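Local coordinates for Alpha/beta hydrolase (Paenibacillus sp. VTT E-133280, PDB 6TJ2), which probably acts as a secreted esterase that hydrolyses methyl salicylate to salicylic acid, like tobacco salicylic acid binding protein 2, at residues 43-48 / 110-115; 154-159 / 236-241; 196-201 / 264-269; 226-231 / 250-255. All blocks are in the same frame, centred on the assembly; numbering follows the deposited sequence.

Contact 1: 43-48 / 110-115; sequences TPLTFV and DFILLG
Phe47 pairs with Ile112 and Val48 with Leu113 in a parallel bridge pattern held by three backbone hydrogen bonds. Ile112 N gives to Thr46 O at 2.7 Å, Val48 N to Ile112 O at 2.9 Å and Leu114 N to Val48 O at 2.9 Å, all with N-H...O angles of 173° or more. On the face bearing Phe47 and Ile112, methyl CD1 of Ile112 sits over the Phe47 ring, 4.0 Å from its centroid, in a CH-pi contact; the same methyl presses on Leu45 CD1 at 3.5 Å, a tight spacing for two carbons. The other face repeats the theme. With CG1 of Val48 anti to its backbone N (chi1 177°), CG1 meets Leu113 CD1 at 3.9 Å while CG2 lies over the Phe111 ring. Where the pairing begins, a water accepts from Thr46 N and donates to Asp110 O. Further out, strand 73-75 flanks Thr46, strand 134-139 flanks Phe111, and Ile123 and Val126 of helix 119-129 back Leu113, placing the pair inside the central sheet of the alpha/beta-hydrolase fold. Nearly straight backbone hydrogen bonds thus pair the polar atoms named, while the side chains meet across the strands by van der Waals and CH-pi contacts.

Contact 2: 154-159 / 236-241; sequences QFPAES and AIPQGP
The backbones of Phe155 and Ile237 come to 6.5 Å between their CA atoms, those of Pro156 and Pro238 to 7.8 Å, and no hydrogen bond passes between the start of helix 157-170 with the loop before it and the irregular 236-241, so side chains do the joining. Ile237 reaches across with CG1 anti to its backbone N (chi1 -172°), which carries CD1 over one face of the Phe155 ring, 4.0 Å from the centroid and 14° off the ring normal: a CH-pi contact. That methyl also comes within 3.3 Å of Gln154 O, while Ile237 CG1 lies against Phe155 CD1 at 3.8 Å. At the ring edge, close to the ring plane, Ala236 O faces Phe155 CE1. Pro156 holds the N-cap position of helix 157-170, in the segment inserted between strands 134-139 and 226-231 where alpha/beta hydrolases of this kind carry their lid, whereas 236-241 belongs to the loop that leaves strand 226-231 on the core side. An alanine in place of Phe155 would probably open a gap beside Ile237 and leave its CD1 methyl without the ring face it rests on. Phe163 meets the Phe155 ring edge-to-face, and Phe143 also touches it. Nearer the surface the two proline rings meet through their CG corners, Pro156 CG 4.0 Å from Pro238 CG, and Ser159 OG approaches the same Pro238 carbon.

Contact 3: 196-201 / 264-269; sequences QAFYKQ and HMTTVR
An aromatic ring laid flat against an arginine, Phe198 on Arg269, joins helix 192-200, in the insertion that probably forms the lid, to the segment that runs from His264 into helix 267-270 on the core side. The evidence is the planes: ring and guanidinium are only 6° apart, with Phe198 CD1 3.8 Å above the guanidinium plane and displaced toward its rim. The aliphatic part of the arginine lies along the same ring, Arg269 CB 3.7 Å from Phe198 CZ, and Arg269 CD forms a CH-pi contact 4.2 Å from the ring centroid. A bend at chi2 (101°) turns the chain so that it slides past the phenylalanine in the opposite direction. Two bonds then limit rotation of the guanidinium: Arg269 NH1 donates to Met265 O at 2.9 Å (158° at the hydrogen), near the guanidinium plane, and to water 2 at 2.8 Å. That water in turn donates to Phe198 O at 2.8 Å, carrying the link back to helix 192-200. Gln201 NE2 lies 3.3 Å from Arg269 NH2, but both are donors and the amide stands almost perpendicular to the guanidinium. An alanine here in place of Arg269 would probably uncover one face of the Phe198 ring and leave Met265 O without this donor. Phe182 of helix 179-185 packs against Phe198 and Met265, Val187 and Ala190 meet Thr266, and Met274 and Met275 of helix 272-283 touch Thr267.

Contact 4: 226-231 / 250-255; sequences KSYLYL and SHLGVF
Lys226 and Phe255 bring their CA atoms to 4.9 Å, and Phe255 CA lies 3.3 Å from Lys226 O in a bent C-H...O contact, with no direct hydrogen bond between 226-231 and 250-255. A water takes over that role, accepting from Lys226 N at 3.0 Å and donating to Val254 O at 2.8 Å. The loop is shaped by a type I turn from Ser250 to Gly253, and the positive phi of Gly253 (82°) swings the chain back toward the strand. Phe255 has CG between its backbone N and carbonyl carbon (chi1 66°), which brings Phe255 CD1 to 3.7 Å from Tyr228 CB. Leu252 approaches the tyrosine from another direction, crossing it at about a right angle: its CD1 comes to the ring edge, 4.0 Å from Tyr228 CD2. The hydroxyl at the far end of Tyr228 bonds to Ala142 O, so the side chain is fixed by a hydrogen bond at its hydroxyl and touched at the ring edge by Leu252. Lys226 folds over at chi3 and chi4, passing CE within 3.6 Å of Leu252 O, and its NZ is taken up by Ile224 O. The loop leads directly into strand 256-260, whose Arg256 and Ile258 bond to the backbone of 226-231, completing a beta-alpha-beta unit through helix 244-250. Strand 134-139 borders 226-231 on its other edge, Phe139 touching both Tyr228 and Leu252, while helix 272-283 packs on Leu229 and Leu231.

Contacts 1 and 4 both reach the same parallel sheet, contact 4 through strand 226-231; their centres are 16 Å apart, with strand 134-139 lying between strands 111-117 and 226-231. Contacts 2 and 3 instead join the probable lid to the chain that follows strands 226-231 and 256-260, and converge on the probable catalytic triad of Ser117, Asp234 and His264: Ala236 CB of contact 2 packs 3.4 Å from His264 CG of contact 3, and His264 ND1 bonds to Asp234. Gly115 of contact 1 opens the likely nucleophile elbow carrying Ser117. Contact 4 touches contact 3 through Leu231 CD1 and Thr267 CB, 4.2 Å apart. Contacts 1 and 2, with centres 29 Å apart, lie on opposite sides of the chain's centre.

Contact 1: 43-48 / 110-115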
loop_
_atom_site.group_PDB
_atom_site.type_symbol
_atom_site.label_atom_id
_atom_site.label_comp_id
_atom_site.label_asym_id
_atom_site.label_seq_id
_atom_site.Cartn_x
_atom_site.Cartn_y
_atom_site.Cartn_z
ATOM N N THR A 43 22.932 14.923 -12.137
ATOM C CA THR A 43 23.171 16.378 -12.098
ATOM C C THR A 43 23.114 16.810 -10.636
ATOM O O THR A 43 22.203 16.402 -9.941
ATOM C CB THR A 43 22.003 17.086 -12.835
ATOM O OG1 THR A 43 21.922 16.628 -14.183
ATOM C CG2 THR A 43 22.064 18.592 -12.759
ATOM N N PRO A 44 24.020 17.664 -10.129
ATOM C CA PRO A 44 23.908 18.151 -8.760
ATOM C C PRO A 44 22.648 19.004 -8.549
ATOM O O PRO A 44 22.215 19.744 -9.433
ATOM C CB PRO A 44 25.184 18.965 -8.536
ATOM C CG PRO A 44 26.114 18.457 -9.591
ATOM C CD PRO A 44 25.262 18.114 -10.774
ATOM N N LEU A 45 22.060 18.809 -7.399
ATOM C CA LEU A 45 20.828 19.466 -6.949
ATOM C C LEU A 45 21.146 20.312 -5.702
ATOM O O LEU A 45 22.096 20.007 -4.953
ATOM C CB LEU A 45 19.774 18.411 -6.590
ATOM C CG LEU A 45 19.327 17.528 -7.755
ATOM C CD1 LEU A 45 18.397 16.462 -7.210
ATOM C CD2 LEU A 45 18.640 18.305 -8.830
ATOM N N THR A 46 20.335 21.340 -5.492
ATOM C CA THR A 46 20.409 22.111 -4.256
ATOM C C THR A 46 19.093 21.851 -3.535
ATOM O O THR A 46 18.025 22.093 -4.119
ATOM C CB THR A 46 20.625 23.591 -4.512
ATOM O OG1 THR A 46 21.927 23.705 -5.118
ATOM C CG2 THR A 46 20.572 24.425 -3.252
ATOM N N PHE A 47 19.151 21.394 -2.314
ATOM C CA PHE A 47 17.975 21.131 -1.439
ATOM C C PHE A 47 17.932 22.186 -0.350
ATOM O O PHE A 47 18.962 22.507 0.297
ATOM C CB PHE A 47 18.123 19.765 -0.784
ATOM C CG PHE A 47 17.928 18.623 -1.728
ATOM C CD1 PHE A 47 16.675 17.999 -1.860
ATOM C CD2 PHE A 47 19.021 18.083 -2.376
ATOM C CE1 PHE A 47 16.535 16.920 -2.725
ATOM C CE2 PHE A 47 18.874 16.982 -3.203
ATOM C CZ PHE A 47 17.631 16.404 -3.355
ATOM N N VAL A 48 16.735 22.645 -0.043
ATOM C CA VAL A 48 16.391 23.387 1.191
ATOM C C VAL A 48 15.414 22.502 1.956
ATOM O O VAL A 48 14.284 22.297 1.464
ATOM C CB VAL A 48 15.810 24.772 0.886
ATOM C CG1 VAL A 48 15.400 25.480 2.159
ATOM C CG2 VAL A 48 16.805 25.660 0.129
ATOM N N ASP A 110 16.887 28.216 -7.768
ATOM C CA ASP A 110 16.840 26.974 -8.556
ATOM C C ASP A 110 17.050 25.779 -7.625
ATOM O O ASP A 110 17.765 24.846 -7.973
ATOM C CB ASP A 110 17.915 27.025 -9.652
ATOM C CG ASP A 110 17.720 25.982 -10.735
ATOM O OD1 ASP A 110 16.542 25.689 -11.111
ATOM O OD2 ASP A 110 18.778 25.472 -11.202
ATOM N N PHE A 111 16.325 25.770 -6.508
ATOM C CA PHE A 111 16.482 24.745 -5.473
ATOM C C PHE A 111 15.202 23.900 -5.377
ATOM O O PHE A 111 14.081 24.287 -5.742
ATOM C CB PHE A 111 16.901 25.357 -4.133
ATOM C CG PHE A 111 15.961 26.351 -3.536
ATOM C CD1 PHE A 111 14.806 25.976 -2.831
ATOM C CD2 PHE A 111 16.230 27.695 -3.666
ATOM C CE1 PHE A 111 13.990 26.943 -2.274
ATOM C CE2 PHE A 111 15.378 28.644 -3.151
ATOM C CZ PHE A 111 14.249 28.281 -2.464
ATOM N N ILE A 112 15.444 22.757 -4.777
ATOM C CA ILE A 112 14.363 21.803 -4.406
ATOM C C ILE A 112 13.926 22.170 -3.001
ATOM O O ILE A 112 14.754 22.080 -2.071
ATOM C CB ILE A 112 14.870 20.359 -4.473
ATOM C CG1 ILE A 112 15.429 20.047 -5.865
ATOM C CG2 ILE A 112 13.755 19.402 -4.092
ATOM C CD1 ILE A 112 16.220 18.870 -5.944
ATOM N N LEU A 113 12.678 22.579 -2.814
ATOM C CA LEU A 113 12.172 22.955 -1.482
ATOM C C LEU A 113 11.452 21.720 -0.962
ATOM O O LEU A 113 10.399 21.333 -1.548
ATOM C CB LEU A 113 11.244 24.156 -1.604
ATOM C CG LEU A 113 10.684 24.667 -0.267
ATOM C CD1 LEU A 113 11.827 25.099 0.660
ATOM C CD2 LEU A 113 9.710 25.824 -0.555
ATOM N N LEU A 114 11.975 21.105 0.093
ATOM C CA LEU A 114 11.465 19.802 0.604
ATOM C C LEU A 114 11.017 19.979 2.028
ATOM O O LEU A 114 11.825 20.472 2.843
ATOM C CB LEU A 114 12.560 18.757 0.426
ATOM C CG LEU A 114 12.190 17.305 0.765
ATOM C CD1 LEU A 114 13.092 16.363 -0.037
ATOM C CD2 LEU A 114 12.254 17.026 2.246
ATOM N N GLY A 115 9.809 19.564 2.354
ATOM C CA GLY A 115 9.273 19.652 3.725
ATOM C C GLY A 115 8.843 18.307 4.217
ATOM O O GLY A 115 8.363 17.487 3.428
HETATM O O HOH W 1 18.588 22.101 -7.637
#

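Contact 2: 154-159 / 236-241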
loop_
_atom_site.group_PDB
_atom_site.type_symbol
_atom_site.label_atom_id
_atom_site.label_comp_id
_atom_site.label_asym_id
_atom_site.label_seq_id
_atom_site.Cartn_x
_atom_site.Cartn_y
_atom_site.Cartn_z
ATOM N N GLN A 154 -6.251 18.179 9.281
ATOM C CA GLN A 154 -6.011 16.984 8.459
ATOM C C GLN A 154 -6.180 15.718 9.258
ATOM O O GLN A 154 -6.303 14.655 8.654
ATOM C CB GLN A 154 -4.565 17.003 7.932
ATOM C CG GLN A 154 -4.186 18.253 7.137
ATOM C CD GLN A 154 -5.230 18.717 6.169
ATOM O OE1 GLN A 154 -5.679 17.911 5.312
ATOM N NE2 GLN A 154 -5.669 19.959 6.299
ATOM N N PHE A 155 -6.206 15.801 10.590
ATOM C CA PHE A 155 -6.198 14.573 11.416
ATOM C C PHE A 155 -7.604 13.990 11.579
ATOM O O PHE A 155 -8.600 14.699 11.543
ATOM C CB PHE A 155 -5.603 14.857 12.791
ATOM C CG PHE A 155 -4.092 14.916 12.759
ATOM C CD1 PHE A 155 -3.339 13.822 13.141
ATOM C CD2 PHE A 155 -3.471 16.067 12.308
ATOM C CE1 PHE A 155 -1.952 13.871 13.063
ATOM C CE2 PHE A 155 -2.085 16.121 12.289
ATOM C CZ PHE A 155 -1.337 15.027 12.687
ATOM N N PRO A 156 -7.686 12.685 11.901
ATOM C CA PRO A 156 -8.956 12.115 12.367
ATOM C C PRO A 156 -9.451 12.901 13.581
ATOM O O PRO A 156 -8.633 13.441 14.346
ATOM C CB PRO A 156 -8.598 10.677 12.719
ATOM C CG PRO A 156 -7.327 10.384 11.966
ATOM C CD PRO A 156 -6.587 11.701 11.875
ATOM N N ALA A 157 -10.774 12.932 13.790
ATOM C CA ALA A 157 -11.383 13.711 14.880
ATOM C C ALA A 157 -10.775 13.362 16.246
ATOM O O ALA A 157 -10.576 14.317 17.044
ATOM C CB ALA A 157 -12.888 13.487 14.873
ATOM N N GLU A 158 -10.491 12.101 16.484
ATOM C CA GLU A 158 -10.002 11.616 17.817
ATOM C C GLU A 158 -8.593 12.198 18.057
ATOM O O GLU A 158 -8.338 12.714 19.167
ATOM C CB GLU A 158 -9.956 10.088 17.880
ATOM C CG GLU A 158 -11.294 9.437 17.570
ATOM C CD GLU A 158 -11.810 9.531 16.127
ATOM O OE1 GLU A 158 -10.990 9.500 15.186
ATOM O OE2 GLU A 158 -13.058 9.629 15.946
ATOM N N SER A 159 -7.725 12.153 17.035
ATOM C CA SER A 159 -6.348 12.720 17.133
ATOM C C SER A 159 -6.456 14.234 17.298
ATOM O O SER A 159 -5.683 14.866 18.093
ATOM C CB SER A 159 -5.524 12.387 15.914
ATOM O OG SER A 159 -5.340 10.994 15.762
ATOM N N ALA A 236 2.363 8.633 11.465
ATOM C CA ALA A 236 2.278 9.789 12.366
ATOM C C ALA A 236 0.892 10.376 12.261
ATOM O O ALA A 236 0.348 10.829 13.271
ATOM C CB ALA A 236 3.384 10.770 12.101
ATOM N N ILE A 237 0.288 10.368 11.091
ATOM C CA ILE A 237 -1.187 10.451 10.957
ATOM C C ILE A 237 -1.615 9.033 10.618
ATOM O O ILE A 237 -0.963 8.361 9.805
ATOM C CB ILE A 237 -1.588 11.535 9.932
ATOM C CG1 ILE A 237 -3.098 11.751 9.951
ATOM C CG2 ILE A 237 -1.042 11.228 8.534
ATOM C CD1 ILE A 237 -3.465 13.060 9.294
ATOM N N PRO A 238 -2.665 8.516 11.251
ATOM C CA PRO A 238 -3.050 7.128 11.019
ATOM C C PRO A 238 -3.299 6.808 9.542
ATOM O O PRO A 238 -3.866 7.630 8.797
ATOM C CB PRO A 238 -4.352 6.997 11.839
ATOM C CG PRO A 238 -4.229 8.024 12.939
ATOM C CD PRO A 238 -3.458 9.182 12.311
ATOM N N GLN A 239 -2.867 5.652 9.086
ATOM C CA GLN A 239 -3.184 5.193 7.741
ATOM C C GLN A 239 -4.680 4.846 7.610
ATOM O O GLN A 239 -5.295 4.434 8.577
ATOM C CB GLN A 239 -2.294 4.023 7.348
ATOM C CG GLN A 239 -0.829 4.451 7.338
ATOM C CD GLN A 239 0.174 3.475 6.812
ATOM O OE1 GLN A 239 1.425 3.747 6.823
ATOM N NE2 GLN A 239 -0.258 2.347 6.314
ATOM N N GLY A 240 -5.209 5.191 6.455
ATOM C CA GLY A 240 -6.667 5.148 6.239
ATOM C C GLY A 240 -7.085 6.433 5.535
ATOM O O GLY A 240 -6.341 7.085 4.826
ATOM N N PRO A 241 -8.359 6.813 5.684
ATOM C CA PRO A 241 -8.914 7.954 4.969
ATOM C C PRO A 241 -8.229 9.299 5.228
ATOM O O PRO A 241 -8.397 10.190 4.442
ATOM C CB PRO A 241 -10.381 7.986 5.466
ATOM C CG PRO A 241 -10.646 6.602 5.876
ATOM C CD PRO A 241 -9.365 6.060 6.472
#

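Contact 3: 196-201 / 264-269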
loop_
_atom_site.group_PDB
_atom_site.type_symbol
_atom_site.label_atom_id
_atom_site.label_comp_id
_atom_site.label_asym_id
_atom_site.label_seq_id
_atom_site.Cartn_x
_atom_site.Cartn_y
_atom_site.Cartn_z
ATOM N N GLN A 196 13.857 5.955 22.393
ATOM C CA GLN A 196 14.142 6.824 23.566
ATOM C C GLN A 196 15.092 7.930 23.121
ATOM O O GLN A 196 14.885 9.099 23.524
ATOM C CB GLN A 196 14.731 5.983 24.689
ATOM C CG GLN A 196 13.766 4.996 25.348
ATOM C CD GLN A 196 14.400 3.901 26.172
ATOM O OE1 GLN A 196 15.552 3.575 25.932
ATOM N NE2 GLN A 196 13.646 3.416 27.145
ATOM N N ALA A 197 16.127 7.604 22.371
ATOM C CA ALA A 197 17.099 8.615 21.909
ATOM C C ALA A 197 16.389 9.649 21.046
ATOM O O ALA A 197 16.576 10.867 21.173
ATOM C CB ALA A 197 18.230 7.988 21.158
ATOM N N PHE A 198 15.518 9.222 20.145
ATOM C CA PHE A 198 14.799 10.130 19.235
ATOM C C PHE A 198 13.774 10.954 20.011
ATOM O O PHE A 198 13.590 12.149 19.706
ATOM C CB PHE A 198 14.134 9.369 18.092
ATOM C CG PHE A 198 15.094 8.566 17.245
ATOM C CD1 PHE A 198 16.391 8.955 17.058
ATOM C CD2 PHE A 198 14.637 7.435 16.637
ATOM C CE1 PHE A 198 17.268 8.230 16.235
ATOM C CE2 PHE A 198 15.505 6.710 15.822
ATOM C CZ PHE A 198 16.792 7.087 15.654
ATOM N N TYR A 199 13.160 10.413 21.066
ATOM C CA TYR A 199 12.191 11.168 21.883
ATOM C C TYR A 199 12.900 12.310 22.600
ATOM O O TYR A 199 12.339 13.429 22.686
ATOM C CB TYR A 199 11.486 10.240 22.864
ATOM C CG TYR A 199 10.354 10.874 23.616
ATOM C CD1 TYR A 199 9.232 11.356 22.956
ATOM C CD2 TYR A 199 10.410 11.014 24.996
ATOM C CE1 TYR A 199 8.171 11.907 23.660
ATOM C CE2 TYR A 199 9.366 11.572 25.690
ATOM C CZ TYR A 199 8.228 12.002 25.035
ATOM O OH TYR A 199 7.205 12.572 25.754
ATOM N N LYS A 200 14.134 12.057 23.031
ATOM C CA LYS A 200 14.902 13.128 23.721
ATOM C C LYS A 200 15.138 14.281 22.739
ATOM O O LYS A 200 15.389 15.411 23.226
ATOM C CB LYS A 200 16.200 12.539 24.244
ATOM C CG LYS A 200 16.129 11.711 25.515
ATOM C CD LYS A 200 17.407 11.014 25.856
ATOM C CE LYS A 200 17.390 10.362 27.213
ATOM N NZ LYS A 200 18.646 9.626 27.465
ATOM N N GLN A 201 15.155 14.045 21.436
ATOM C CA GLN A 201 15.369 15.044 20.378
ATOM C C GLN A 201 14.051 15.565 19.821
ATOM O O GLN A 201 14.096 16.255 18.720
ATOM C CB GLN A 201 16.243 14.476 19.246
ATOM C CG GLN A 201 17.616 14.017 19.662
ATOM C CD GLN A 201 18.354 13.488 18.450
ATOM O OE1 GLN A 201 19.124 12.534 18.566
ATOM N NE2 GLN A 201 18.124 14.075 17.271
ATOM N N HIS A 264 7.991 7.707 10.282
ATOM C CA HIS A 264 8.051 9.167 10.333
ATOM C C HIS A 264 9.405 9.704 10.777
ATOM O O HIS A 264 9.892 10.658 10.161
ATOM C CB HIS A 264 6.945 9.683 11.272
ATOM C CG HIS A 264 6.542 11.083 11.001
ATOM N ND1 HIS A 264 6.086 11.474 9.781
ATOM C CD2 HIS A 264 6.457 12.188 11.802
ATOM C CE1 HIS A 264 5.684 12.726 9.842
ATOM N NE2 HIS A 264 5.912 13.221 11.050
ATOM N N MET A 265 9.978 9.166 11.835
ATOM C CA MET A 265 11.193 9.816 12.426
ATOM C C MET A 265 12.362 8.864 12.644
ATOM O O MET A 265 13.436 9.377 13.002
ATOM C CB MET A 265 10.844 10.538 13.720
ATOM C CG MET A 265 9.858 11.618 13.480
ATOM S SD MET A 265 9.811 12.719 14.905
ATOM C CE MET A 265 9.027 14.164 14.209
ATOM N N THR A 266 12.276 7.574 12.359
ATOM C CA THR A 266 13.455 6.677 12.529
ATOM C C THR A 266 14.362 6.773 11.300
ATOM O O THR A 266 15.593 6.880 11.408
ATOM C CB THR A 266 12.983 5.229 12.671
ATOM O OG1 THR A 266 12.035 5.138 13.734
ATOM C CG2 THR A 266 14.120 4.257 12.878
ATOM N N THR A 267 13.773 6.652 10.119
ATOM C CA THR A 267 14.519 6.243 8.917
ATOM C C THR A 267 15.492 7.297 8.480
ATOM O O THR A 267 16.577 6.958 7.969
ATOM C CB THR A 267 13.518 5.859 7.829
ATOM O OG1 THR A 267 12.443 5.108 8.413
ATOM C CG2 THR A 267 14.145 5.039 6.705
ATOM N N VAL A 268 15.174 8.559 8.674
ATOM C CA VAL A 268 16.142 9.627 8.278
ATOM C C VAL A 268 17.398 9.538 9.134
ATOM O O VAL A 268 18.462 10.111 8.778
ATOM C CB VAL A 268 15.559 11.044 8.359
ATOM C CG1 VAL A 268 14.452 11.181 7.335
ATOM C CG2 VAL A 268 15.149 11.422 9.764
ATOM N N ARG A 269 17.342 8.885 10.293
ATOM C CA ARG A 269 18.530 8.696 11.179
ATOM C C ARG A 269 19.186 7.371 10.893
ATOM O O ARG A 269 20.430 7.331 10.880
ATOM C CB ARG A 269 18.166 8.729 12.660
ATOM C CG ARG A 269 18.021 10.139 13.169
ATOM C CD ARG A 269 16.567 10.494 13.254
ATOM N NE ARG A 269 16.497 11.778 13.922
ATOM C CZ ARG A 269 15.485 12.180 14.677
ATOM N NH1 ARG A 269 14.364 11.503 14.765
ATOM N NH2 ARG A 269 15.602 13.323 15.309
HETATM O O HOH W 2 13.142 12.731 16.990
#

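Contact 4: 226-231 / 250-255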
loop_
_atom_site.group_PDB
_atom_site.type_symbol
_atom_site.label_atom_id
_atom_site.label_comp_id
_atom_site.label_asym_id
_atom_site.label_seq_id
_atom_site.Cartn_x
_atom_site.Cartn_y
_atom_site.Cartn_z
ATOM N N LYS A 226 5.692 19.345 -8.536
ATOM C CA LYS A 226 5.619 18.769 -7.186
ATOM C C LYS A 226 5.928 17.296 -7.209
ATOM O O LYS A 226 5.587 16.592 -8.183
ATOM C CB LYS A 226 4.221 18.969 -6.616
ATOM C CG LYS A 226 3.834 20.444 -6.426
ATOM C CD LYS A 226 2.342 20.696 -6.338
ATOM C CE LYS A 226 1.772 20.949 -7.715
ATOM N NZ LYS A 226 1.983 22.380 -8.053
ATOM N N SER A 227 6.477 16.814 -6.106
ATOM C CA SER A 227 6.649 15.388 -5.804
ATOM C C SER A 227 6.149 15.085 -4.422
ATOM O O SER A 227 6.124 15.989 -3.543
ATOM C CB SER A 227 8.095 14.969 -5.897
ATOM O OG SER A 227 8.626 15.273 -7.173
ATOM N N TYR A 228 5.783 13.840 -4.208
ATOM C CA TYR A 228 5.433 13.334 -2.880
ATOM C C TYR A 228 6.251 12.100 -2.648
ATOM O O TYR A 228 6.144 11.112 -3.414
ATOM C CB TYR A 228 3.936 13.045 -2.735
ATOM C CG TYR A 228 3.468 13.014 -1.294
ATOM C CD1 TYR A 228 3.717 11.927 -0.466
ATOM C CD2 TYR A 228 2.809 14.108 -0.725
ATOM C CE1 TYR A 228 3.387 11.923 0.865
ATOM C CE2 TYR A 228 2.463 14.105 0.622
ATOM C CZ TYR A 228 2.796 13.042 1.413
ATOM O OH TYR A 228 2.467 13.068 2.754
ATOM N N LEU A 229 7.080 12.132 -1.605
ATOM C CA LEU A 229 7.919 11.021 -1.148
ATOM C C LEU A 229 7.257 10.410 0.080
ATOM O O LEU A 229 7.078 11.102 1.074
ATOM C CB LEU A 229 9.345 11.559 -0.879
ATOM C CG LEU A 229 10.294 10.530 -0.250
ATOM C CD1 LEU A 229 10.429 9.226 -1.043
ATOM C CD2 LEU A 229 11.676 11.156 0.007
ATOM N N TYR A 230 6.849 9.145 -0.022
ATOM C CA TYR A 230 6.066 8.446 0.990
ATOM C C TYR A 230 6.778 7.237 1.488
ATOM O O TYR A 230 7.185 6.410 0.644
ATOM C CB TYR A 230 4.710 8.055 0.394
ATOM C CG TYR A 230 3.819 7.279 1.319
ATOM C CD1 TYR A 230 3.373 6.040 0.934
ATOM C CD2 TYR A 230 3.459 7.754 2.570
ATOM C CE1 TYR A 230 2.497 5.330 1.725
ATOM C CE2 TYR A 230 2.645 7.004 3.403
ATOM C CZ TYR A 230 2.157 5.807 2.968
ATOM O OH TYR A 230 1.290 5.124 3.828
ATOM N N LEU A 231 6.899 7.082 2.783
ATOM C CA LEU A 231 7.413 5.862 3.407
ATOM C C LEU A 231 6.246 5.052 3.968
ATOM O O LEU A 231 5.410 5.580 4.681
ATOM C CB LEU A 231 8.446 6.154 4.485
ATOM C CG LEU A 231 9.589 7.078 4.090
ATOM C CD1 LEU A 231 10.542 7.277 5.261
ATOM C CD2 LEU A 231 10.359 6.522 2.888
ATOM N N SER A 250 -2.879 13.390 -2.526
ATOM C CA SER A 250 -3.888 13.724 -3.565
ATOM C C SER A 250 -4.196 15.206 -3.551
ATOM O O SER A 250 -4.698 15.727 -4.603
ATOM C CB SER A 250 -5.138 12.915 -3.382
ATOM O OG SER A 250 -5.855 13.341 -2.242
ATOM N N HIS A 251 -3.989 15.946 -2.474
ATOM C CA HIS A 251 -4.266 17.393 -2.447
ATOM C C HIS A 251 -3.381 18.122 -3.433
ATOM O O HIS A 251 -3.765 19.251 -3.847
ATOM C CB HIS A 251 -4.030 17.972 -1.052
ATOM C CG HIS A 251 -4.939 17.468 -0.001
ATOM N ND1 HIS A 251 -4.824 17.870 1.287
ATOM C CD2 HIS A 251 -6.015 16.631 -0.056
ATOM C CE1 HIS A 251 -5.806 17.300 2.002
ATOM N NE2 HIS A 251 -6.544 16.505 1.183
ATOM N N LEU A 252 -2.257 17.562 -3.881
ATOM C CA LEU A 252 -1.306 18.230 -4.807
ATOM C C LEU A 252 -1.824 18.273 -6.234
ATOM O O LEU A 252 -1.271 19.109 -7.001
ATOM C CB LEU A 252 0.043 17.515 -4.745
ATOM C CG LEU A 252 0.722 17.553 -3.364
ATOM C CD1 LEU A 252 2.082 16.920 -3.512
ATOM C CD2 LEU A 252 0.785 18.989 -2.810
ATOM N N GLY A 253 -2.781 17.431 -6.581
ATOM C CA GLY A 253 -3.225 17.323 -7.977
ATOM C C GLY A 253 -2.261 16.403 -8.717
ATOM O O GLY A 253 -2.143 15.226 -8.357
ATOM N N VAL A 254 -1.584 16.909 -9.727
ATOM C CA VAL A 254 -0.588 16.146 -10.500
ATOM C C VAL A 254 0.741 16.271 -9.753
ATOM O O VAL A 254 1.154 17.394 -9.446
ATOM C CB VAL A 254 -0.505 16.609 -11.956
ATOM C CG1 VAL A 254 0.648 15.934 -12.697
ATOM C CG2 VAL A 254 -1.821 16.356 -12.684
ATOM N N PHE A 255 1.358 15.147 -9.477
ATOM C CA PHE A 255 2.663 15.143 -8.780
ATOM C C PHE A 255 3.400 13.868 -9.122
ATOM O O PHE A 255 2.798 12.860 -9.567
ATOM C CB PHE A 255 2.468 15.302 -7.255
ATOM C CG PHE A 255 1.759 14.135 -6.635
ATOM C CD1 PHE A 255 2.464 13.099 -6.086
ATOM C CD2 PHE A 255 0.390 14.034 -6.633
ATOM C CE1 PHE A 255 1.822 11.990 -5.559
ATOM C CE2 PHE A 255 -0.254 12.957 -6.054
ATOM C CZ PHE A 255 0.450 11.939 -5.497
HETATM O O HOH W 3 3.434 18.706 -10.369
#